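Side-chain contacts in PA_0080 (Pseudomonas aeruginosa, PDB 3ZHN), which is probably an outer-membrane lipoprotein of the type VI secretion system, helping to anchor the membrane complex of the secretion machine: residues I35-A40 and L54-Y59; D77-Q80 and D86-E89; S140-T145 and I151-R156. One frame throughout, in Å; residues are numbered along the deposited sequence.

Interaction 1: residues I35-A40 and L54-Y59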
ATOM      1  N   ILE A  35      -6.480   3.295   8.025  1.00 13.23           N
ATOM      2  CA  ILE A  35      -6.640   3.246   6.607  1.00 13.95           C
ATOM      3  C   ILE A  35      -7.955   2.589   6.272  1.00 13.39           C
ATOM      4  O   ILE A  35      -8.214   1.430   6.707  1.00 17.79           O
ATOM      5  CB  ILE A  35      -5.521   2.435   5.928  1.00 16.23           C
ATOM      6  CG1 ILE A  35      -4.158   3.161   6.088  1.00 16.54           C
ATOM      7  CG2 ILE A  35      -5.821   2.191   4.425  1.00 16.66           C
ATOM      8  CD1 ILE A  35      -2.980   2.275   5.741  1.00 19.02           C
ATOM      9  N   TRP A  36      -8.724   3.319   5.469  1.00 13.49           N
ATOM     10  CA  TRP A  36      -9.896   2.752   4.835  1.00 14.56           C
ATOM     11  C   TRP A  36      -9.524   2.395   3.414  1.00 14.75           C
ATOM     12  O   TRP A  36      -9.176   3.289   2.591  1.00 17.67           O
ATOM     13  CB  TRP A  36     -11.069   3.707   4.824  1.00 19.15           C
ATOM     14  CG  TRP A  36     -11.696   3.882   6.147  1.00 17.04           C
ATOM     15  CD1 TRP A  36     -12.817   3.215   6.661  1.00 23.70           C
ATOM     16  CD2 TRP A  36     -11.298   4.819   7.151  1.00 17.97           C
ATOM     17  NE1 TRP A  36     -13.125   3.704   7.898  1.00 26.38           N
ATOM     18  CE2 TRP A  36     -12.183   4.647   8.239  1.00 19.64           C
ATOM     19  CE3 TRP A  36     -10.264   5.762   7.252  1.00 17.08           C
ATOM     20  CZ2 TRP A  36     -12.105   5.408   9.385  1.00 24.55           C
ATOM     21  CZ3 TRP A  36     -10.198   6.527   8.415  1.00 24.28           C
ATOM     22  CH2 TRP A  36     -11.116   6.340   9.459  1.00 20.43           C
ATOM     23  N   LEU A  37      -9.620   1.100   3.104  1.00 13.62           N
ATOM     24  CA  LEU A  37      -9.268   0.567   1.773  1.00 12.29           C
ATOM     25  C   LEU A  37     -10.549   0.392   0.980  1.00 13.31           C
ATOM     26  O   LEU A  37     -11.463  -0.275   1.447  1.00 15.11           O
ATOM     27  CB  LEU A  37      -8.592  -0.817   1.898  1.00 16.18           C
ATOM     28  CG  LEU A  37      -7.245  -1.011   2.627  1.00 18.17           C
ATOM     29  CD1 LEU A  37      -6.933  -2.493   2.730  1.00 27.04           C
ATOM     30  CD2 LEU A  37      -6.171  -0.302   1.831  1.00 16.52           C
ATOM     31  N   HIS A  38     -10.610   0.967  -0.230  1.00 12.57           N
ATOM     32  CA  HIS A  38     -11.769   0.914  -1.057  1.00 12.28           C
ATOM     33  C   HIS A  38     -11.361   0.283  -2.365  1.00  9.97           C
ATOM     34  O   HIS A  38     -10.635   0.886  -3.155  1.00 11.70           O
ATOM     35  CB  HIS A  38     -12.294   2.348  -1.352  1.00 12.15           C
ATOM     36  CG  HIS A  38     -12.426   3.199  -0.163  1.00 15.06           C
ATOM     37  ND1 HIS A  38     -13.408   3.033   0.801  1.00 16.71           N
ATOM     38  CD2 HIS A  38     -11.685   4.256   0.223  1.00 18.76           C
ATOM     39  CE1 HIS A  38     -13.250   3.945   1.739  1.00 15.53           C
ATOM     40  NE2 HIS A  38     -12.195   4.678   1.436  1.00 16.31           N
ATOM     41  N   ALA A  39     -11.796  -0.962  -2.580  1.00 10.32           N
ATOM     42  CA  ALA A  39     -11.498  -1.643  -3.827  1.00  8.93           C
ATOM     43  C   ALA A  39     -12.595  -1.308  -4.809  1.00  9.16           C
ATOM     44  O   ALA A  39     -13.766  -1.618  -4.569  1.00 11.19           O
ATOM     45  CB  ALA A  39     -11.389  -3.148  -3.606  1.00 10.26           C
ATOM     46  N   ALA A  40     -12.223  -0.693  -5.965  1.00  8.73           N
ATOM     47  CA  ALA A  40     -13.250  -0.206  -6.870  1.00 10.23           C
ATOM     48  C   ALA A  40     -14.037  -1.360  -7.521  1.00  8.55           C
ATOM     49  O   ALA A  40     -13.528  -2.470  -7.613  1.00 10.75           O
ATOM     50  CB  ALA A  40     -12.611   0.702  -7.943  1.00 10.61           C
ATOM     51  N   LEU A  54      -7.248  -8.254  -6.460  1.00  9.64           N
ATOM     52  CA  LEU A  54      -5.985  -7.536  -6.436  1.00  8.53           C
ATOM     53  C   LEU A  54      -5.260  -7.881  -5.108  1.00  8.82           C
ATOM     54  O   LEU A  54      -5.798  -7.612  -4.018  1.00  9.35           O
ATOM     55  CB  LEU A  54      -6.142  -6.051  -6.545  1.00  8.84           C
ATOM     56  CG  LEU A  54      -4.881  -5.198  -6.503  1.00  9.25           C
ATOM     57  CD1 LEU A  54      -4.114  -5.434  -7.793  1.00 11.42           C
ATOM     58  CD2 LEU A  54      -5.341  -3.708  -6.425  1.00 12.75           C
ATOM     59  N   ARG A  55      -4.038  -8.386  -5.226  1.00  9.26           N
ATOM     60  CA  ARG A  55      -3.163  -8.541  -4.067  1.00  9.45           C
ATOM     61  C   ARG A  55      -2.481  -7.211  -3.761  1.00  9.17           C
ATOM     62  O   ARG A  55      -1.897  -6.616  -4.636  1.00 10.99           O
ATOM     63  CB  ARG A  55      -2.112  -9.626  -4.323  1.00 12.85           C
ATOM     64  CG  ARG A  55      -1.227  -9.980  -3.119  1.00 18.49           C
ATOM     65  CD  ARG A  55      -0.399 -11.240  -3.404  1.00 28.48           C
ATOM     66  N   LEU A  56      -2.566  -6.803  -2.499  1.00  9.57           N
ATOM     67  CA  LEU A  56      -1.933  -5.580  -2.025  1.00 10.15           C
ATOM     68  C   LEU A  56      -0.989  -5.937  -0.895  1.00  9.21           C
ATOM     69  O   LEU A  56      -1.361  -6.694   0.012  1.00 11.88           O
ATOM     70  CB  LEU A  56      -2.987  -4.577  -1.536  1.00 11.46           C
ATOM     71  CG  LEU A  56      -2.518  -3.207  -1.088  1.00 10.69           C
ATOM     72  CD1 LEU A  56      -1.897  -2.361  -2.198  1.00 13.63           C
ATOM     73  CD2 LEU A  56      -3.646  -2.475  -0.401  1.00 13.79           C
ATOM     74  N   ARG A  57       0.176  -5.313  -0.918  1.00  9.59           N
ATOM     75  CA  ARG A  57       1.171  -5.424   0.138  1.00 10.16           C
ATOM     76  C   ARG A  57       1.436  -4.012   0.694  1.00  9.55           C
ATOM     77  O   ARG A  57       1.633  -3.069  -0.051  1.00 10.06           O
ATOM     78  CB  ARG A  57       2.443  -6.047  -0.457  1.00 13.11           C
ATOM     79  N   LEU A  58       1.398  -3.921   2.017  1.00 10.32           N
ATOM     80  CA  LEU A  58       1.742  -2.773   2.790  1.00  9.90           C
ATOM     81  C   LEU A  58       3.074  -2.986   3.448  1.00  9.75           C
ATOM     82  O   LEU A  58       3.327  -4.062   4.017  1.00 11.50           O
ATOM     83  CB  LEU A  58       0.675  -2.532   3.833  1.00 12.87           C
ATOM     84  CG  LEU A  58       0.823  -1.447   4.886  1.00 14.54           C
ATOM     85  CD1 LEU A  58      -0.494  -1.203   5.523  1.00 23.83           C
ATOM     86  CD2 LEU A  58       1.793  -1.689   5.985  1.00 18.49           C
ATOM     87  N   TYR A  59       3.965  -1.998   3.380  1.00  9.19           N
ATOM     88  CA  TYR A  59       5.316  -2.069   3.943  1.00 10.58           C
ATOM     89  C   TYR A  59       5.521  -0.918   4.956  1.00  8.43           C
ATOM     90  O   TYR A  59       5.232   0.273   4.647  1.00 11.11           O
ATOM     91  CB  TYR A  59       6.365  -1.913   2.830  1.00 10.21           C
ATOM     92  CG  TYR A  59       6.271  -2.886   1.714  1.00  9.80           C
ATOM     93  CD1 TYR A  59       5.267  -2.814   0.737  1.00 10.03           C
ATOM     94  CD2 TYR A  59       7.181  -3.900   1.597  1.00 10.75           C
ATOM     95  CE1 TYR A  59       5.254  -3.698  -0.304  1.00 10.78           C
ATOM     96  CE2 TYR A  59       7.167  -4.783   0.549  1.00 12.37           C
ATOM     97  CZ  TYR A  59       6.169  -4.726  -0.396  1.00 12.00           C
ATOM     98  OH  TYR A  59       6.102  -5.630  -1.477  1.00 13.71           O
TER
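The CA atoms of I35 and L58 lie 11.0 Å apart and those of L37 and L56 10.3 Å, so the two strands run in opposite senses at a spacing that only side chains can bridge. This is the face-to-face packing of a beta sandwich: strand 31-39 belongs to a mixed sheet and strand 54-61 to an antiparallel one, and alternate residues point into the space between them. In the middle, one methyl meets one methyl, L37 CD2 standing 4.0 Å from L56 CD2. The two leucines slant across each other and use different first torsions: CG of L37 sits beside its backbone N (chi1 -63°), whereas CG of L56 lies opposite its own (chi1 -176°). All four touching residues are buried, although the segments cover just 100 Å² between them, because other strands complete the interior: I35 also rests on I144, L56 on A118, and L58 on L114 and F93. The intervening residues of strand 31-39 face the other way. Toward L58 the link is looser, the outermost carbon of I35, CD1, approaching L58 CD1 at 4.3 Å.

Interaction 2: residues D77-Q80 and D86-E89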
ATOM      1  N   ASP A  77       8.930 -10.796  -3.859  1.00 17.65           N
ATOM      2  CA  ASP A  77       9.465 -12.091  -3.582  1.00 19.23           C
ATOM      3  C   ASP A  77      10.699 -12.037  -2.715  1.00 20.33           C
ATOM      4  O   ASP A  77      10.972 -13.024  -2.062  1.00 26.71           O
ATOM      5  CB  ASP A  77       9.801 -12.765  -4.899  1.00 23.36           C
ATOM      6  CG  ASP A  77       8.551 -13.128  -5.727  1.00 22.01           C
ATOM      7  OD1 ASP A  77       7.434 -13.225  -5.167  1.00 41.97           O
ATOM      8  OD2 ASP A  77       8.688 -13.385  -6.924  1.00 29.69           O
ATOM      9  N   ASN A  78      11.428 -10.915  -2.713  1.00 19.82           N
ATOM     10  CA  ASN A  78      12.708 -10.819  -2.039  1.00 19.49           C
ATOM     11  C   ASN A  78      12.824  -9.537  -1.191  1.00 16.87           C
ATOM     12  O   ASN A  78      13.906  -8.923  -1.181  1.00 17.08           O
ATOM     13  CB  ASN A  78      13.848 -10.686  -3.061  1.00 23.48           C
ATOM     14  N   ALA A  79      11.772  -9.113  -0.495  1.00 16.49           N
ATOM     15  CA  ALA A  79      11.771  -7.785   0.100  1.00 15.55           C
ATOM     16  C   ALA A  79      12.836  -7.625   1.171  1.00 15.50           C
ATOM     17  O   ALA A  79      13.525  -6.577   1.248  1.00 15.31           O
ATOM     18  CB  ALA A  79      10.399  -7.379   0.639  1.00 18.28           C
ATOM     19  N   GLN A  80      13.003  -8.648   1.996  1.00 19.57           N
ATOM     20  CA  GLN A  80      13.969  -8.499   3.072  1.00 18.35           C
ATOM     21  C   GLN A  80      15.403  -8.349   2.491  1.00 17.97           C
ATOM     22  O   GLN A  80      16.189  -7.555   2.939  1.00 18.75           O
ATOM     23  CB  GLN A  80      13.901  -9.714   4.041  1.00 23.37           C
ATOM     24  CG  GLN A  80      14.802  -9.591   5.250  1.00 24.97           C
ATOM     25  CD  GLN A  80      14.420  -8.384   6.097  1.00 24.77           C
ATOM     26  OE1 GLN A  80      15.279  -7.564   6.461  1.00 45.07           O
ATOM     27  NE2 GLN A  80      13.126  -8.230   6.381  1.00 31.30           N
ATOM     28  N   ASP A  86      15.921  -1.291   6.194  1.00 15.99           N
ATOM     29  CA  ASP A  86      14.851  -0.306   5.888  1.00 12.72           C
ATOM     30  C   ASP A  86      13.475  -0.954   6.199  1.00 11.51           C
ATOM     31  O   ASP A  86      12.530  -0.247   6.410  1.00 11.75           O
ATOM     32  CB  ASP A  86      14.818   0.067   4.386  1.00 14.94           C
ATOM     33  CG  ASP A  86      16.010   0.950   3.898  1.00 15.03           C
ATOM     34  OD1 ASP A  86      16.847   1.415   4.744  1.00 18.68           O
ATOM     35  OD2 ASP A  86      16.094   1.133   2.620  1.00 15.62           O
ATOM     36  N   LEU A  87      13.379  -2.275   6.144  1.00 10.78           N
ATOM     37  CA  LEU A  87      12.078  -2.961   6.185  1.00  9.85           C
ATOM     38  C   LEU A  87      11.733  -3.383   7.602  1.00 11.62           C
ATOM     39  O   LEU A  87      12.449  -4.159   8.186  1.00 16.04           O
ATOM     40  CB  LEU A  87      12.064  -4.169   5.294  1.00 13.21           C
ATOM     41  CG  LEU A  87      10.742  -4.927   5.214  1.00 15.29           C
ATOM     42  CD1 LEU A  87       9.576  -4.019   4.800  1.00 14.92           C
ATOM     43  CD2 LEU A  87      10.946  -6.145   4.284  1.00 19.50           C
ATOM     44  N   VAL A  88      10.644  -2.826   8.134  1.00 10.28           N
ATOM     45  CA  VAL A  88      10.138  -3.102   9.463  1.00 10.54           C
ATOM     46  C   VAL A  88       9.103  -4.287   9.423  1.00 11.36           C
ATOM     47  O   VAL A  88       9.169  -5.185  10.205  1.00 12.31           O
ATOM     48  CB  VAL A  88       9.560  -1.845  10.132  1.00 11.43           C
ATOM     49  CG1 VAL A  88       8.987  -2.164  11.459  1.00 13.22           C
ATOM     50  CG2 VAL A  88      10.649  -0.783  10.307  1.00 12.93           C
ATOM     51  N   GLU A  89       8.169  -4.246   8.476  1.00 11.77           N
ATOM     52  CA  GLU A  89       7.100  -5.196   8.404  1.00 11.52           C
ATOM     53  C   GLU A  89       6.517  -5.169   7.012  1.00 11.14           C
ATOM     54  O   GLU A  89       6.486  -4.102   6.346  1.00 12.74           O
ATOM     55  CB  GLU A  89       6.020  -4.860   9.453  1.00 13.85           C
ATOM     56  CG  GLU A  89       4.800  -5.697   9.421  1.00 14.79           C
ATOM     57  CD  GLU A  89       3.747  -5.262  10.438  1.00 16.18           C
ATOM     58  OE1 GLU A  89       4.103  -4.634  11.478  1.00 18.16           O
ATOM     59  OE2 GLU A  89       2.567  -5.569  10.203  1.00 16.29           O
TER
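The first turn of helix 79-83 lies against the start of strand 87-95, with A79 and Q80 both meeting the side chain of L87. The backbones come fairly near, 6.6 Å between the CA atoms of Q80 and L87, and a single methyl, L87 CD2, makes the apolar contact. It stands 3.9 Å from A79 CB, the buried end of the interface. CG of L87 is turned opposite its backbone N (chi1 -178°), which carries the branch across to the helix; of the 129 Å² buried in total, L87 supplies 71 Å². Q80 approaches from the solvent side: its chain bends at the second torsion (chi2 61°), which brings its end nearer to L87. Beneath, the beta sandwich supplies the floor, since Y59 of strand 54-61 touches both A79 and L87. The strand is irregular here. V88 and E89 both face E60 in a classic beta bulge, and the side chains of both set off away from the helix, so L87 alone carries the strand's share of the contact. On the helix side, N78 occupies the N-cap position, and its carbonyl O accepts a hydrogen bond from OG1 of T82, four residues on.

Interaction 3: residues S140-T145 and I151-R156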
ATOM      1  N   SER A 140      -2.712   9.756  11.746  1.00 14.39           N
ATOM      2  CA  SER A 140      -2.998   9.907  10.328  1.00 14.25           C
ATOM      3  C   SER A 140      -4.125   8.994   9.915  1.00 13.36           C
ATOM      4  O   SER A 140      -4.064   7.806  10.166  1.00 13.27           O
ATOM      5  CB  SER A 140      -1.733   9.599   9.469  1.00 17.18           C
ATOM      6  OG  SER A 140      -0.671  10.488   9.696  1.00 15.80           O
ATOM      7  N   HIS A 141      -5.107   9.545   9.218  1.00 13.95           N
ATOM      8  CA  HIS A 141      -6.231   8.812   8.652  1.00 10.66           C
ATOM      9  C   HIS A 141      -6.155   8.922   7.129  1.00 11.36           C
ATOM     10  O   HIS A 141      -5.934  10.028   6.625  1.00 12.07           O
ATOM     11  CB  HIS A 141      -7.578   9.278   9.215  1.00 11.63           C
ATOM     12  CG  HIS A 141      -7.816   8.914  10.648  1.00 12.88           C
ATOM     13  ND1 HIS A 141      -9.053   9.078  11.255  1.00 13.98           N
ATOM     14  CD2 HIS A 141      -7.025   8.285  11.558  1.00 15.07           C
ATOM     15  CE1 HIS A 141      -8.981   8.649  12.498  1.00 14.50           C
ATOM     16  NE2 HIS A 141      -7.755   8.183  12.719  1.00 14.40           N
ATOM     17  N   LEU A 142      -6.349   7.813   6.452  1.00 10.44           N
ATOM     18  CA  LEU A 142      -6.141   7.725   5.003  1.00 11.41           C
ATOM     19  C   LEU A 142      -7.298   6.953   4.402  1.00 11.99           C
ATOM     20  O   LEU A 142      -7.699   5.914   4.883  1.00 15.00           O
ATOM     21  CB  LEU A 142      -4.841   7.066   4.693  1.00 11.74           C
ATOM     22  CG  LEU A 142      -3.578   7.651   5.267  1.00 11.59           C
ATOM     23  CD1 LEU A 142      -2.446   6.712   5.082  1.00 14.85           C
ATOM     24  CD2 LEU A 142      -3.218   8.940   4.559  1.00 14.35           C
ATOM     25  N   ASP A 143      -7.710   7.419   3.229  1.00 12.52           N
ATOM     26  CA  ASP A 143      -8.606   6.673   2.340  1.00 12.55           C
ATOM     27  C   ASP A 143      -7.748   6.259   1.167  1.00 11.44           C
ATOM     28  O   ASP A 143      -7.214   7.133   0.400  1.00 12.61           O
ATOM     29  CB  ASP A 143      -9.744   7.543   1.843  1.00 13.84           C
ATOM     30  CG  ASP A 143     -10.872   7.623   2.902  1.00 16.30           C
ATOM     31  OD1 ASP A 143     -11.508   6.583   3.192  1.00 20.59           O
ATOM     32  OD2 ASP A 143     -11.092   8.710   3.447  1.00 18.32           O
ATOM     33  N   ILE A 144      -7.633   4.924   0.994  1.00 10.36           N
ATOM     34  CA  ILE A 144      -6.799   4.384  -0.072  1.00  9.56           C
ATOM     35  C   ILE A 144      -7.729   3.634  -1.034  1.00  8.74           C
ATOM     36  O   ILE A 144      -8.376   2.654  -0.640  1.00 11.20           O
ATOM     37  CB  ILE A 144      -5.665   3.527   0.456  1.00 10.49           C
ATOM     38  CG1 ILE A 144      -4.749   4.406   1.333  1.00 12.70           C
ATOM     39  CG2 ILE A 144      -4.863   2.929  -0.694  1.00 11.79           C
ATOM     40  CD1 ILE A 144      -3.535   3.782   1.908  1.00 14.52           C
ATOM     41  N   THR A 145      -7.794   4.084  -2.297  1.00  9.00           N
ATOM     42  CA  THR A 145      -8.612   3.484  -3.332  1.00  9.64           C
ATOM     43  C   THR A 145      -7.719   2.627  -4.201  1.00  9.34           C
ATOM     44  O   THR A 145      -6.689   3.107  -4.691  1.00 10.81           O
ATOM     45  CB  THR A 145      -9.431   4.561  -4.111  1.00 11.40           C
ATOM     46  OG1 THR A 145     -10.219   5.255  -3.139  1.00 11.50           O
ATOM     47  CG2 THR A 145     -10.362   3.883  -5.147  1.00 11.65           C
ATOM     48  N   ILE A 151      -3.336   2.843  -7.471  1.00 10.22           N
ATOM     49  CA  ILE A 151      -3.493   3.126  -6.053  1.00  8.40           C
ATOM     50  C   ILE A 151      -3.602   4.633  -5.903  1.00  8.15           C
ATOM     51  O   ILE A 151      -2.717   5.342  -6.353  1.00 10.60           O
ATOM     52  CB  ILE A 151      -2.302   2.671  -5.196  1.00  8.80           C
ATOM     53  CG1 ILE A 151      -1.955   1.204  -5.446  1.00 11.11           C
ATOM     54  CG2 ILE A 151      -2.584   2.983  -3.748  1.00  9.88           C
ATOM     55  CD1 ILE A 151      -0.633   0.821  -4.888  1.00 12.32           C
ATOM     56  N   GLY A 152      -4.664   5.104  -5.260  1.00  8.77           N
ATOM     57  CA  GLY A 152      -4.921   6.476  -4.937  1.00  8.52           C
ATOM     58  C   GLY A 152      -5.045   6.670  -3.419  1.00  8.18           C
ATOM     59  O   GLY A 152      -5.835   6.022  -2.745  1.00 12.40           O
ATOM     60  N   ILE A 153      -4.282   7.631  -2.888  1.00  9.72           N
ATOM     61  CA  ILE A 153      -4.325   7.916  -1.480  1.00  9.13           C
ATOM     62  C   ILE A 153      -4.808   9.357  -1.242  1.00 11.20           C
ATOM     63  O   ILE A 153      -4.331  10.322  -1.895  1.00 13.01           O
ATOM     64  CB  ILE A 153      -2.904   7.775  -0.882  1.00 10.70           C
ATOM     65  CG1 ILE A 153      -2.248   6.428  -1.194  1.00 11.47           C
ATOM     66  CG2 ILE A 153      -2.884   8.143   0.614  1.00 11.42           C
ATOM     67  CD1 ILE A 153      -0.801   6.320  -0.686  1.00 14.99           C
ATOM     68  N   VAL A 154      -5.721   9.481  -0.284  1.00 11.77           N
ATOM     69  CA  VAL A 154      -6.328  10.760   0.100  1.00 11.10           C
ATOM     70  C   VAL A 154      -6.341  10.848   1.650  1.00 10.97           C
ATOM     71  O   VAL A 154      -6.683   9.891   2.322  1.00 12.23           O
ATOM     72  CB  VAL A 154      -7.783  10.944  -0.449  1.00 13.63           C
ATOM     73  CG1 VAL A 154      -8.364  12.288  -0.052  1.00 17.47           C
ATOM     74  CG2 VAL A 154      -7.858  10.847  -1.976  1.00 16.66           C
ATOM     75  N   ALA A 155      -5.856  11.960   2.168  1.00 12.13           N
ATOM     76  CA  ALA A 155      -5.908  12.182   3.616  1.00 13.36           C
ATOM     77  C   ALA A 155      -7.364  12.331   4.059  1.00 15.10           C
ATOM     78  O   ALA A 155      -8.122  13.038   3.380  1.00 19.54           O
ATOM     79  CB  ALA A 155      -5.037  13.369   3.986  1.00 14.99           C
ATOM     80  N   ARG A 156      -7.727  11.664   5.139  1.00 12.91           N
ATOM     81  CA  ARG A 156      -9.057  11.771   5.774  1.00 11.34           C
ATOM     82  C   ARG A 156      -8.926  12.597   7.067  1.00 13.05           C
ATOM     83  O   ARG A 156      -8.227  12.204   7.985  1.00 13.92           O
ATOM     84  CB  ARG A 156      -9.744  10.418   6.082  1.00 15.61           C
ATOM     85  CG  ARG A 156     -11.208  10.667   6.486  1.00 15.26           C
ATOM     86  CD  ARG A 156     -12.055   9.532   7.033  1.00 18.75           C
ATOM     87  NE  ARG A 156     -12.387   8.529   6.035  1.00 20.23           N
ATOM     88  CZ  ARG A 156     -13.301   7.558   6.161  1.00 21.40           C
ATOM     89  NH1 ARG A 156     -14.029   7.394   7.275  1.00 21.71           N
ATOM     90  NH2 ARG A 156     -13.511   6.743   5.143  1.00 21.31           N
TER
HETATM   91  O   HOH W   1      -5.582  12.358   8.907  1.00 20.32           O
HETATM   92  O   HOH W   2     -10.598  11.296   2.379  1.00 24.93           O
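The side chain of R156 crosses that of D143 and meets it from CB to NH2. Its CB is 4.0 Å from H141 CB and 3.4 Å from D143 OD2, and CG and CD pass the same oxygen before the chain turns at the third torsion (chi3 -70°), bringing the guanidinium side-on to the carboxylate. NE then donates to D143 OD2 at 2.9 Å, almost straight (174°) and in the guanidinium plane, while NH2 donates to the syn lone pair of D143 OD1 at 2.8 Å. The two flat groups are nevertheless twisted 31° apart. Beyond the salt bridge, the guanidinium makes a cation-pi contact with W36. D143 has further partners: OD1 is also hydrogen-bonded to H38 NE2, and OD2 takes a bond from a water that donates to A155 O as well, so each oxygen has two bonds, a setting likely to favour the ionised acid.

The backbone beneath is the beta hairpin of strands 139-146 and 151-155, its axes 4.6 Å apart at closest approach. D143 and V154 form a hydrogen-bonded pair, with D143 N to V154 O at 2.8 Å, as do T145 and G152. R156 N continues the ladder to H141 O. L142 and I144 form non-hydrogen-bonded pairs with A155 and I153, and their side chains take the opposite face to D143. There I144 CG2 lies alongside I151 CG2 at 3.8 Å, and L142 CD2 meets I153 CG2 at 4.0 Å, with F116 of the other sheet packed against I144, I151 and I153.

Overall arrangement
From the N terminus, interaction 1 comes first: it closes the 13-residue connection after A40 and joins the two sheets of the sandwich through its interior. Interaction 2 closes a shorter excursion, residues 81-85, and fastens a helix to the edge strand of the antiparallel sheet. Interaction 3 closes the hairpin turn between T145 and I151 at the far edge of the mixed sheet. The three follow in series, neither nested nor crossed. Interaction 1 touches both others: strands 54-61 and 87-95 are neighbours in one sheet, as strands 31-39 and 139-146 are in the other. Interactions 2 and 3 lie on opposite sides of the chain's centre, their nearest atoms about 14 Å apart.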